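Local structure of Alpha/beta hydrolase (Pectobacterium atrosepticum SCRI1043, 3BDV) at residues Q46-R51 with D59-A64; L63-E68 with A85-H90; R67-C72 with Q94-I99; P75-G80 with A181-I186; C89-V92 with G98-G101. The protein probably acts as a serine hydrolase of the alpha/beta-hydrolase fold and binds calcium, although its substrate is unknown. All blocks are in the same frame, centred on the assembly; numbering follows the deposited sequence. Where two conformers were deposited one is given.

From the N terminus, contact 1 closes the short connection from strand 46-47 to helix 58-70. Contact 2 starts on the same helix and closes a longer loop, through strand 76-81, onto helix 83-93. Contact 3 also starts on helix 58-70 but ends beyond helix 83-93, at the entry to strand 99-105. Contact 4 spans about a hundred residues, tying strand 76-81 to helix 174-185; its segments alternate along the chain with those of contacts 2 and 3. Contact 5 falls wholly within that span and ends on the same stretch as contact 3. Together they tie helices 58-70, 83-93 and 174-185 to the parallel sheet, while calcium touches contacts 1 to 3.

Contact 1 (Q46-R51 with D59-A64); sequences QRIRQR and DRWVLA. With CA (calcium ion), chain C.
Gln50 places its amide nitrogen on the indole of Trp61, where the chain leaving edge strand 46-47 of the alpha/beta-hydrolase sheet runs over helix 58-70. NE2 of Gln50 stands 3.2 Å above the ring plane of Trp61, over its centre, and the amide plane is turned 79° from the indole. The amide therefore meets the ring on end and does not stack flat. CG of Gln50 lies between the backbone N and carbonyl carbon (chi1 50°), and the chain beyond it is extended, which carries the amide across to the helix. Next along the contact, CD1 of Ile48 comes in obliquely to the indole, 4.0 Å from CB of Ala64 and 4.2 Å from CD1 of Trp61.

No direct hydrogen bond crosses between the segments, but water does. One molecule donates to Gln50 OE1 and, at 2.7 Å, to Arg60 O. A second donates to Ala64 O, with a weak bond from Arg49 N on its other side. Farther out, NE1 of Trp61 bonds to the carbonyl of Pro24, which holds the rotation of the indole beneath Gln50. Arg47 and Arg49 both form salt bridges with Glu39. The strand end is also tied to the helix through calcium, which takes Arg47 O at 2.4 Å together with the carboxylate of Glu68. A water bound to that calcium accepts from Arg47 N at 3.0 Å and donates to OE1 of Gln46.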
# COMPACT_ATOMS: atom_id res chain seq x y z
N GLN A 46 8.55 5.23 -6.65
CA GLN A 46 9.41 5.49 -5.50
C GLN A 46 9.20 4.45 -4.41
O GLN A 46 8.24 3.70 -4.44
CB GLN A 46 9.13 6.88 -4.95
CG GLN A 46 9.50 8.04 -5.90
CD GLN A 46 10.93 7.96 -6.41
OE1 GLN A 46 11.89 8.07 -5.65
NE2 GLN A 46 11.09 7.75 -7.71
N ARG A 47 10.12 4.41 -3.46
CA ARG A 47 10.12 3.41 -2.41
C ARG A 47 10.82 3.93 -1.19
O ARG A 47 11.87 4.60 -1.28
CB ARG A 47 10.76 2.12 -2.94
CG ARG A 47 10.84 1.00 -1.94
CD ARG A 47 11.27 -0.25 -2.62
NE ARG A 47 11.59 -1.26 -1.64
CZ ARG A 47 11.55 -2.57 -1.87
NH1 ARG A 47 11.29 -3.04 -3.07
NH2 ARG A 47 11.84 -3.41 -0.90
N ILE A 48 10.25 3.67 -0.01
CA ILE A 48 10.84 4.24 1.21
C ILE A 48 12.06 3.41 1.54
O ILE A 48 12.12 2.24 1.22
CB ILE A 48 9.85 4.32 2.43
CG1 ILE A 48 9.39 2.92 2.85
CG2 ILE A 48 8.64 5.25 2.16
CD1 ILE A 48 9.04 2.85 4.34
N ARG A 49 13.01 4.05 2.20
CA ARG A 49 14.20 3.40 2.71
C ARG A 49 14.40 3.72 4.19
O ARG A 49 14.08 4.80 4.64
CB ARG A 49 15.42 3.93 1.96
CG ARG A 49 15.31 3.90 0.49
CD ARG A 49 15.21 2.50 -0.10
NE ARG A 49 14.98 2.61 -1.53
CZ ARG A 49 14.66 1.58 -2.31
NH1 ARG A 49 14.60 0.36 -1.85
NH2 ARG A 49 14.45 1.78 -3.60
N GLN A 50 15.02 2.81 4.92
CA GLN A 50 15.52 3.14 6.27
C GLN A 50 16.65 2.22 6.69
O GLN A 50 16.90 1.19 6.06
CB GLN A 50 14.38 3.13 7.31
CG GLN A 50 13.54 1.90 7.27
CD GLN A 50 12.31 1.93 8.19
OE1 GLN A 50 12.24 2.69 9.14
NE2 GLN A 50 11.37 1.04 7.94
N ARG A 51 17.29 2.60 7.80
CA ARG A 51 18.45 1.91 8.29
C ARG A 51 18.10 0.58 8.93
O ARG A 51 18.85 -0.37 8.81
CB ARG A 51 19.20 2.79 9.31
CG ARG A 51 19.79 4.05 8.70
CD ARG A 51 20.79 4.75 9.66
NE ARG A 51 22.03 4.00 9.83
CZ ARG A 51 22.54 3.59 11.00
NH1 ARG A 51 21.93 3.82 12.15
NH2 ARG A 51 23.69 2.93 11.02
N ASP A 59 6.88 5.16 14.42
CA ASP A 59 7.46 6.50 14.20
C ASP A 59 8.58 6.45 13.17
O ASP A 59 8.68 7.31 12.33
CB ASP A 59 7.98 7.07 15.50
CG ASP A 59 6.88 7.52 16.45
OD1 ASP A 59 5.78 7.87 16.01
OD2 ASP A 59 7.13 7.51 17.67
N ARG A 60 9.38 5.38 13.16
CA ARG A 60 10.42 5.29 12.13
C ARG A 60 9.85 5.15 10.74
O ARG A 60 10.33 5.75 9.80
CB ARG A 60 11.37 4.13 12.42
CG ARG A 60 12.37 4.53 13.50
CD ARG A 60 13.58 3.64 13.52
NE ARG A 60 13.27 2.31 14.01
CZ ARG A 60 13.78 1.75 15.10
NH1 ARG A 60 14.65 2.40 15.86
NH2 ARG A 60 13.42 0.52 15.43
N TRP A 61 8.83 4.32 10.60
CA TRP A 61 8.14 4.18 9.31
C TRP A 61 7.54 5.52 8.89
O TRP A 61 7.65 5.90 7.73
CB TRP A 61 7.04 3.13 9.38
CG TRP A 61 7.38 1.80 8.78
CD1 TRP A 61 6.94 1.29 7.59
CD2 TRP A 61 8.25 0.82 9.35
NE1 TRP A 61 7.48 0.04 7.39
CE2 TRP A 61 8.26 -0.28 8.48
CE3 TRP A 61 8.97 0.74 10.54
CZ2 TRP A 61 9.02 -1.45 8.73
CZ3 TRP A 61 9.72 -0.39 10.79
CH2 TRP A 61 9.73 -1.48 9.90
N VAL A 62 6.91 6.23 9.82
CA VAL A 62 6.28 7.52 9.55
C VAL A 62 7.33 8.56 9.12
O VAL A 62 7.14 9.32 8.17
CB VAL A 62 5.56 8.05 10.80
CG1 VAL A 62 5.29 9.59 10.67
CG2 VAL A 62 4.29 7.24 11.11
N LEU A 63 8.44 8.58 9.82
CA LEU A 63 9.54 9.45 9.47
C LEU A 63 10.05 9.09 8.05
O LEU A 63 10.29 9.99 7.24
CB LEU A 63 10.59 9.32 10.57
CG LEU A 63 11.76 10.28 10.70
CD1 LEU A 63 11.35 11.68 10.32
CD2 LEU A 63 12.23 10.22 12.12
N ALA A 64 10.16 7.80 7.71
CA ALA A 64 10.58 7.41 6.37
C ALA A 64 9.62 7.84 5.26
O ALA A 64 10.05 8.26 4.18
CB ALA A 64 10.85 5.90 6.27
CA CA C . 13.04 6.69 -1.73
O HOH W 1 12.36 6.27 -3.96
O HOH W 2 12.23 7.35 2.93
O HOH W 3 13.04 5.79 9.56
O HOH W 4 14.62 7.27 -0.21
O HOH W 5 13.63 8.94 -2.46

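Contact 2 (L63-E68 with A85-H90); sequences LAIRRE and ALAACH. With CA (calcium ion), chain C.
Two helices on the same face of the parallel sheet, 58-70 and 83-93, meet through Ile65 and the small residues Ala87 and Ala88. The touching is done by one methyl: CD1 of Ile65 lies 3.7 Å from CB of Ala87 and 3.9 Å from the backbone N of Ala88. With CG1 beside the backbone N (chi1 -64°) and CD1 extended beyond it, the isoleucine spans the gap between backbones whose CA atoms, Ile65 to Ala88, come no nearer than 7.8 Å. All three residues are buried, and the alanines let the methyl reach the main chain itself. In the alpha/beta-hydrolase fold both helices are crossover connections, here leading into and out of strand 76-81; Ala87 also packs on Trp61, and Ala88 on Leu104 of strand 99-105.

Away from the second helix, Glu68 grips calcium with both carboxylate oxygens, OE1 at 2.5 Å and OE2 at 2.6 Å from the metal. A bend at chi2 (75°) brings the carboxylate round to the ion. Alongside, the guanidinium of Arg67 folds back so that CA of Ala64 lies 3.5 Å above its plane, over the centre, and its NH2 bonds to the carbonyl of Arg49.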
# COMPACT_ATOMS: atom_id res chain seq x y z
N LEU A 63 8.44 8.58 9.82
CA LEU A 63 9.54 9.45 9.47
C LEU A 63 10.05 9.09 8.05
O LEU A 63 10.29 9.99 7.24
CB LEU A 63 10.59 9.32 10.57
CG LEU A 63 11.76 10.28 10.70
CD1 LEU A 63 11.35 11.68 10.32
CD2 LEU A 63 12.23 10.22 12.12
N ALA A 64 10.16 7.80 7.71
CA ALA A 64 10.58 7.41 6.37
C ALA A 64 9.62 7.84 5.26
O ALA A 64 10.05 8.26 4.18
CB ALA A 64 10.85 5.90 6.27
N ILE A 65 8.31 7.72 5.52
CA ILE A 65 7.32 8.12 4.54
C ILE A 65 7.37 9.66 4.38
O ILE A 65 7.36 10.16 3.26
CB ILE A 65 5.86 7.67 4.93
CG1 ILE A 65 5.73 6.14 4.95
CG2 ILE A 65 4.84 8.30 3.93
CD1 ILE A 65 4.44 5.65 5.70
N ARG A 66 7.37 10.37 5.49
CA ARG A 66 7.51 11.85 5.48
C ARG A 66 8.75 12.27 4.64
O ARG A 66 8.64 13.14 3.77
CB ARG A 66 7.65 12.41 6.90
CG ARG A 66 6.34 12.62 7.69
CD ARG A 66 6.40 13.86 8.60
NE ARG A 66 6.49 13.57 10.04
CZ ARG A 66 5.47 13.14 10.80
NH1 ARG A 66 4.27 12.89 10.29
NH2 ARG A 66 5.67 12.94 12.10
N ARG A 67 9.91 11.67 4.90
CA ARG A 67 11.12 11.99 4.12
C ARG A 67 10.82 11.87 2.66
O ARG A 67 11.10 12.76 1.87
CB ARG A 67 12.29 11.04 4.41
CG ARG A 67 12.90 11.22 5.78
CD ARG A 67 14.27 10.53 5.90
NE ARG A 67 14.24 9.06 5.82
CZ ARG A 67 14.03 8.22 6.85
NH1 ARG A 67 13.76 8.69 8.06
NH2 ARG A 67 14.07 6.91 6.66
N GLU A 68 10.21 10.75 2.31
CA GLU A 68 9.90 10.44 0.95
C GLU A 68 8.99 11.47 0.31
O GLU A 68 9.16 11.85 -0.86
CB GLU A 68 9.22 9.07 0.91
CG GLU A 68 9.21 8.45 -0.44
CD GLU A 68 10.54 7.89 -0.86
OE1 GLU A 68 11.42 7.61 -0.02
OE2 GLU A 68 10.75 7.77 -2.06
N ALA A 85 1.34 -0.77 5.54
CA ALA A 85 0.02 -0.26 5.28
C ALA A 85 -0.52 0.46 6.50
O ALA A 85 -1.20 1.47 6.38
CB ALA A 85 -0.93 -1.41 4.87
N LEU A 86 -0.26 -0.10 7.68
CA LEU A 86 -0.60 0.65 8.91
C LEU A 86 0.09 1.99 8.94
O LEU A 86 -0.53 3.00 9.31
CB LEU A 86 -0.31 -0.13 10.17
CG LEU A 86 -1.14 -1.41 10.27
CD1 LEU A 86 -0.85 -2.15 11.58
CD2 LEU A 86 -2.63 -1.16 10.08
N ALA A 87 1.36 2.04 8.60
CA ALA A 87 2.04 3.34 8.61
C ALA A 87 1.41 4.32 7.64
O ALA A 87 1.26 5.50 7.96
CB ALA A 87 3.54 3.16 8.30
N ALA A 88 1.02 3.84 6.46
CA ALA A 88 0.38 4.65 5.43
C ALA A 88 -0.91 5.21 6.03
O ALA A 88 -1.20 6.40 5.91
CB ALA A 88 0.07 3.84 4.15
N CYS A 89 -1.67 4.34 6.71
CA CYS A 89 -2.91 4.75 7.33
C CYS A 89 -2.65 5.84 8.38
O CYS A 89 -3.32 6.84 8.40
CB CYS A 89 -3.57 3.54 7.95
SG CYS A 89 -5.02 3.85 8.88
N HIS A 90 -1.66 5.63 9.23
CA HIS A 90 -1.41 6.54 10.31
C HIS A 90 -1.00 7.92 9.76
O HIS A 90 -1.46 8.96 10.22
CB HIS A 90 -0.34 5.94 11.22
CG HIS A 90 0.06 6.84 12.36
ND1 HIS A 90 -0.59 6.85 13.58
CD2 HIS A 90 1.06 7.74 12.47
CE1 HIS A 90 0.00 7.70 14.38
NE2 HIS A 90 1.00 8.26 13.73
CA CA C . 13.04 6.69 -1.73
O HOH W 4 14.62 7.27 -0.21
O HOH W 5 13.63 8.94 -2.46
O HOH W 1 12.36 6.27 -3.96

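Contact 3 (R67-C72 with Q94-I99); sequences RELSVC and QGQEGI. With CA (calcium ion), chain C.
The flat amide of Gln96 takes the CD1 methyl of Leu69 on one side of its plane, offset from the amide carbon, with CD1 of Leu69 3.7 Å from CD of Gln96. The closest approach is to the stem of the glutamine: the same methyl lies 3.4 Å from CG of Gln96. Gln96 holds CG opposite its backbone N (chi1 -178°) and then bends at chi2, and the two side chains pass each other running in opposite directions. Leu69 CD1 also reaches the strand side, 3.9 Å from CD1 of Ile99, so a single methyl carries the apolar contact to both the loop and the strand. Its other methyl faces Val76 of the neighbouring strand.

No hydrogen bond crosses; within 67-72, Ser70 OG donates to Arg67 O over a short 2.5 Å, meeting the C=O at 138°. Cys72 N bonds to Leu69 O at 3.0 Å, keeping a turn as the chain leaves the helix.

Just before Gln96, Gly95 takes positive phi (98°), with two bonds running back into the last turn of helix 83-93. This Schellman motif ends that helix and sends the chain through Gln96 toward strand 99-105. The contact is thus surface packing between the C-terminal end of helix 58-70 and the helix-to-strand connection of a beta-alpha-beta crossover.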
# COMPACT_ATOMS: atom_id res chain seq x y z
N ARG A 67 9.91 11.67 4.90
CA ARG A 67 11.12 11.99 4.12
C ARG A 67 10.82 11.87 2.66
O ARG A 67 11.10 12.76 1.87
CB ARG A 67 12.29 11.04 4.41
CG ARG A 67 12.90 11.22 5.78
CD ARG A 67 14.27 10.53 5.90
NE ARG A 67 14.24 9.06 5.82
CZ ARG A 67 14.03 8.22 6.85
NH1 ARG A 67 13.76 8.69 8.06
NH2 ARG A 67 14.07 6.91 6.66
N GLU A 68 10.21 10.75 2.31
CA GLU A 68 9.90 10.44 0.95
C GLU A 68 8.99 11.47 0.31
O GLU A 68 9.16 11.85 -0.86
CB GLU A 68 9.22 9.07 0.91
CG GLU A 68 9.21 8.45 -0.44
CD GLU A 68 10.54 7.89 -0.86
OE1 GLU A 68 11.42 7.61 -0.02
OE2 GLU A 68 10.75 7.77 -2.06
N LEU A 69 7.98 11.92 1.07
CA LEU A 69 6.98 12.87 0.54
C LEU A 69 7.56 14.25 0.34
O LEU A 69 7.15 14.96 -0.58
CB LEU A 69 5.76 12.94 1.46
CG LEU A 69 4.91 11.65 1.51
CD1 LEU A 69 3.75 11.87 2.45
CD2 LEU A 69 4.43 11.19 0.17
N SER A 70 8.51 14.61 1.19
CA SER A 70 9.09 15.96 1.19
C SER A 70 9.68 16.29 -0.16
O SER A 70 9.70 17.45 -0.54
CB SER A 70 10.20 16.07 2.24
OG SER A 70 11.34 15.27 1.89
N VAL A 71 10.20 15.28 -0.86
CA VAL A 71 10.82 15.50 -2.18
C VAL A 71 9.95 15.13 -3.38
O VAL A 71 10.37 15.28 -4.53
CB VAL A 71 12.13 14.75 -2.28
CG1 VAL A 71 13.04 15.23 -1.15
CG2 VAL A 71 11.89 13.24 -2.21
N CYS A 72 8.73 14.68 -3.13
CA CYS A 72 7.80 14.41 -4.23
C CYS A 72 7.24 15.70 -4.85
O CYS A 72 6.85 16.63 -4.14
CB CYS A 72 6.64 13.55 -3.74
SG CYS A 72 7.15 11.86 -3.41
N GLN A 94 -2.95 11.41 10.52
CA GLN A 94 -2.33 12.50 11.25
C GLN A 94 -2.31 13.76 10.42
O GLN A 94 -1.85 14.80 10.91
CB GLN A 94 -0.92 12.09 11.70
CG GLN A 94 -0.91 10.88 12.60
CD GLN A 94 -1.82 11.03 13.78
OE1 GLN A 94 -2.64 10.15 14.10
NE2 GLN A 94 -1.71 12.15 14.44
N GLY A 95 -2.83 13.71 9.19
CA GLY A 95 -3.09 14.94 8.40
C GLY A 95 -2.07 15.36 7.36
O GLY A 95 -2.11 16.49 6.86
N GLN A 96 -1.14 14.47 7.04
CA GLN A 96 -0.15 14.65 5.97
C GLN A 96 -0.75 15.08 4.62
O GLN A 96 -1.66 14.42 4.10
CB GLN A 96 0.55 13.30 5.73
CG GLN A 96 1.64 13.35 4.70
CD GLN A 96 2.75 14.26 5.14
OE1 GLN A 96 3.14 15.18 4.42
NE2 GLN A 96 3.26 14.02 6.34
N GLU A 97 -0.22 16.16 4.06
CA GLU A 97 -0.65 16.68 2.76
C GLU A 97 0.04 15.96 1.62
O GLU A 97 1.07 15.30 1.83
CB GLU A 97 -0.33 18.18 2.65
CG GLU A 97 -1.22 19.11 3.48
CD GLU A 97 -1.92 20.17 2.63
OE1 GLU A 97 -1.26 21.12 2.17
OE2 GLU A 97 -3.14 20.03 2.41
N GLY A 98 -0.53 16.08 0.42
CA GLY A 98 0.09 15.65 -0.82
C GLY A 98 -0.15 14.20 -1.15
O GLY A 98 0.61 13.61 -1.93
N ILE A 99 -1.16 13.61 -0.52
CA ILE A 99 -1.59 12.24 -0.81
C ILE A 99 -2.94 12.12 -1.55
O ILE A 99 -3.98 12.44 -1.01
CB ILE A 99 -1.56 11.36 0.51
CG1 ILE A 99 -0.15 11.42 1.14
CG2 ILE A 99 -2.04 9.93 0.22
CD1 ILE A 99 -0.03 10.98 2.66
CA CA C . 13.04 6.69 -1.73
O HOH W 4 14.62 7.27 -0.21
O HOH W 5 13.63 8.94 -2.46
O HOH W 1 12.36 6.27 -3.96

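Contact 4 (P75-G80 with A181-I186); sequences PVILIG and AEFSEI. With EDO (1,2-ethanediol), chain G.
Ile77 presses its terminal methyl into helix 174-185 at Ser184, and this is the tight part of the contact. CD1 of Ile77 lies 3.4 Å from CB of Ser184, closer than usual for two carbons, and 4.0 Å from CA of the same serine. CG1 of Ile77 stands beside its backbone N (chi1 -63°) and the chain runs on extended, driving the methyl straight at the helix. The serine hydroxyl is turned to another task: OG bonds back to the carbonyl of Leu180 in the preceding turn, leaving CB to the isoleucine.

Packing is looser at Phe183, where the other branch, CG2 of Ile77, sits near the ring plane at the edge, 4.4 Å from CE2. Beyond it the chain reaches the exposed Ile186, whose carbonyl O accepts from both hydroxyls of a 1,2-ethanediol, probably from the crystallisation liquor, O1 at 3.1 Å and O2 at 3.2 Å.

In the sheet, strand 76-81 lies between strands 19-23 and 99-105, and Ile77 forms backbone hydrogen bonds with Thr19 and Val21 on the former. Helix 4-15 flanks helix 174-185, with Val14 against Ser184, while Pro127 meets the ring of Phe183.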
# COMPACT_ATOMS: atom_id res chain seq x y z
N PRO A 75 1.23 14.63 -6.53
CA PRO A 75 0.48 13.90 -5.52
C PRO A 75 0.86 12.43 -5.55
O PRO A 75 1.12 11.88 -6.63
CB PRO A 75 -0.96 14.08 -5.96
CG PRO A 75 -0.94 15.26 -6.85
CD PRO A 75 0.35 15.17 -7.57
N VAL A 76 0.84 11.79 -4.37
CA VAL A 76 1.36 10.47 -4.19
C VAL A 76 0.23 9.48 -3.92
O VAL A 76 -0.77 9.83 -3.30
CB VAL A 76 2.37 10.44 -3.03
CG1 VAL A 76 2.56 9.06 -2.52
CG2 VAL A 76 3.69 11.03 -3.48
N ILE A 77 0.40 8.26 -4.40
CA ILE A 77 -0.38 7.13 -3.89
C ILE A 77 0.54 6.26 -3.06
O ILE A 77 1.55 5.78 -3.57
CB ILE A 77 -1.00 6.28 -5.03
CG1 ILE A 77 -2.01 7.14 -5.82
CG2 ILE A 77 -1.68 5.06 -4.44
CD1 ILE A 77 -2.58 6.51 -7.08
N LEU A 78 0.22 6.11 -1.77
CA LEU A 78 1.03 5.22 -0.89
C LEU A 78 0.58 3.79 -1.10
O LEU A 78 -0.60 3.50 -1.03
CB LEU A 78 0.82 5.60 0.57
CG LEU A 78 1.35 6.98 0.99
CD1 LEU A 78 1.05 7.19 2.47
CD2 LEU A 78 2.84 7.14 0.66
N ILE A 79 1.51 2.89 -1.38
CA ILE A 79 1.13 1.47 -1.66
C ILE A 79 1.84 0.67 -0.55
O ILE A 79 3.08 0.43 -0.57
CB ILE A 79 1.55 1.01 -3.05
CG1 ILE A 79 0.93 1.85 -4.17
CG2 ILE A 79 1.25 -0.50 -3.24
CD1 ILE A 79 1.49 1.59 -5.57
N GLY A 80 1.07 0.31 0.47
CA GLY A 80 1.60 -0.31 1.66
C GLY A 80 1.36 -1.81 1.80
O GLY A 80 0.35 -2.30 1.36
N ALA A 181 -4.38 0.49 -11.41
CA ALA A 181 -4.62 1.29 -12.58
C ALA A 181 -6.02 1.89 -12.57
O ALA A 181 -6.20 3.09 -12.76
CB ALA A 181 -4.36 0.40 -13.86
N GLU A 182 -7.01 1.06 -12.29
CA GLU A 182 -8.41 1.43 -12.23
C GLU A 182 -8.65 2.56 -11.25
O GLU A 182 -9.33 3.55 -11.55
CB GLU A 182 -9.25 0.21 -11.87
CG GLU A 182 -9.24 -0.86 -12.98
CD GLU A 182 -9.83 -2.18 -12.60
OE1 GLU A 182 -10.31 -2.27 -11.47
OE2 GLU A 182 -9.81 -3.11 -13.44
N PHE A 183 -8.11 2.36 -10.05
CA PHE A 183 -8.21 3.28 -8.89
C PHE A 183 -7.49 4.57 -9.13
O PHE A 183 -8.04 5.64 -8.90
CB PHE A 183 -7.61 2.52 -7.69
CG PHE A 183 -7.46 3.31 -6.42
CD1 PHE A 183 -8.57 3.74 -5.72
CD2 PHE A 183 -6.21 3.53 -5.87
CE1 PHE A 183 -8.41 4.40 -4.50
CE2 PHE A 183 -6.04 4.20 -4.67
CZ PHE A 183 -7.10 4.63 -3.99
N SER A 184 -6.23 4.49 -9.55
CA SER A 184 -5.44 5.66 -9.77
C SER A 184 -5.92 6.53 -10.90
O SER A 184 -5.84 7.73 -10.78
CB SER A 184 -3.95 5.32 -9.94
OG SER A 184 -3.71 4.54 -11.11
N GLU A 185 -6.47 5.97 -11.98
CA GLU A 185 -6.91 6.84 -13.08
C GLU A 185 -7.93 7.88 -12.61
O GLU A 185 -7.89 9.03 -13.07
CB GLU A 185 -7.46 6.03 -14.24
CG GLU A 185 -6.38 5.33 -14.98
CD GLU A 185 -6.89 4.37 -16.03
OE1 GLU A 185 -8.07 4.04 -15.96
OE2 GLU A 185 -6.10 3.97 -16.91
N ILE A 186 -8.80 7.50 -11.68
CA ILE A 186 -9.83 8.44 -11.18
C ILE A 186 -9.21 9.46 -10.24
O ILE A 186 -9.86 10.42 -9.89
CB ILE A 186 -11.06 7.74 -10.54
CG1 ILE A 186 -10.71 6.81 -9.42
CG2 ILE A 186 -11.82 6.92 -11.62
CD1 ILE A 186 -11.90 6.42 -8.56
C1 EDO G . -11.55 11.51 -7.30
O1 EDO G . -10.78 12.59 -7.88
C2 EDO G . -12.98 11.48 -7.86
O2 EDO G . -12.90 11.33 -9.28

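Contact 5 (C89-V92 with G98-G101); sequences CHVV and GIAG
A backbone hydrogen bond from Ala100 N to Val76 O fixes the start of strand 99-105 and with it Ile99, which touches Val91 and Val92 of helix 83-93. On the other side of Ile99, Gly98 O pairs with Val76 N, so the neighbouring strand holds the isoleucine from before and after. From this position Ile99 reaches the helix with CD1, 4.0 Å from CG1 of Val91 and 4.0 Å from CG2 of Val92. The methyl lies between the two: its lines to them open at about 81°, and CG1 of Val91 and CG2 of Val92 stand 5.2 Å apart.

Strand 76-81, helix 83-93 and strand 99-105 make up a beta-alpha-beta crossover, and this contact lays the last turn of its helix back on the strand that follows after a five-residue loop. The valines use different branches. Val91 offers the methyl opposite its backbone N (chi1 161°), and its side chain crosses that of Ile99 at about a right angle. Val92 turns the methyl beside its backbone N to Ile99, at a slant. Val91 also packs on Gln96 in the intervening loop, and Val92 on Ser125, while CD1 of Ile99 lies 3.9 Å from CD1 of Leu78.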
# COMPACT_ATOMS: atom_id res chain seq x y z
N CYS A 89 -1.67 4.34 6.71
CA CYS A 89 -2.91 4.75 7.33
C CYS A 89 -2.65 5.84 8.38
O CYS A 89 -3.32 6.84 8.40
CB CYS A 89 -3.57 3.54 7.95
SG CYS A 89 -5.02 3.85 8.88
N HIS A 90 -1.66 5.63 9.23
CA HIS A 90 -1.41 6.54 10.31
C HIS A 90 -1.00 7.92 9.76
O HIS A 90 -1.46 8.96 10.22
CB HIS A 90 -0.34 5.94 11.22
CG HIS A 90 0.06 6.84 12.36
ND1 HIS A 90 -0.59 6.85 13.58
CD2 HIS A 90 1.06 7.74 12.47
CE1 HIS A 90 0.00 7.70 14.38
NE2 HIS A 90 1.00 8.26 13.73
N VAL A 91 -0.16 7.93 8.75
CA VAL A 91 0.30 9.21 8.19
C VAL A 91 -0.86 10.03 7.63
O VAL A 91 -0.95 11.21 7.88
CB VAL A 91 1.38 9.01 7.12
CG1 VAL A 91 1.53 10.24 6.24
CG2 VAL A 91 2.67 8.66 7.80
N VAL A 92 -1.77 9.38 6.91
CA VAL A 92 -2.98 10.04 6.40
C VAL A 92 -3.85 10.54 7.56
O VAL A 92 -4.30 11.71 7.56
CB VAL A 92 -3.79 9.09 5.47
CG1 VAL A 92 -5.15 9.73 5.13
CG2 VAL A 92 -3.00 8.80 4.19
N GLY A 98 -0.53 16.08 0.42
CA GLY A 98 0.09 15.65 -0.82
C GLY A 98 -0.15 14.20 -1.15
O GLY A 98 0.61 13.61 -1.93
N ILE A 99 -1.16 13.61 -0.52
CA ILE A 99 -1.59 12.24 -0.81
C ILE A 99 -2.94 12.12 -1.55
O ILE A 99 -3.98 12.44 -1.01
CB ILE A 99 -1.56 11.36 0.51
CG1 ILE A 99 -0.15 11.42 1.14
CG2 ILE A 99 -2.04 9.93 0.22
CD1 ILE A 99 -0.03 10.98 2.66
N ALA A 100 -2.90 11.53 -2.74
CA ALA A 100 -4.08 11.38 -3.63
C ALA A 100 -4.91 10.19 -3.19
O ALA A 100 -6.14 10.23 -3.29
CB ALA A 100 -3.64 11.18 -5.09
N GLY A 101 -4.24 9.13 -2.71
CA GLY A 101 -4.91 7.87 -2.37
C GLY A 101 -3.96 6.93 -1.68
O GLY A 101 -2.73 7.16 -1.66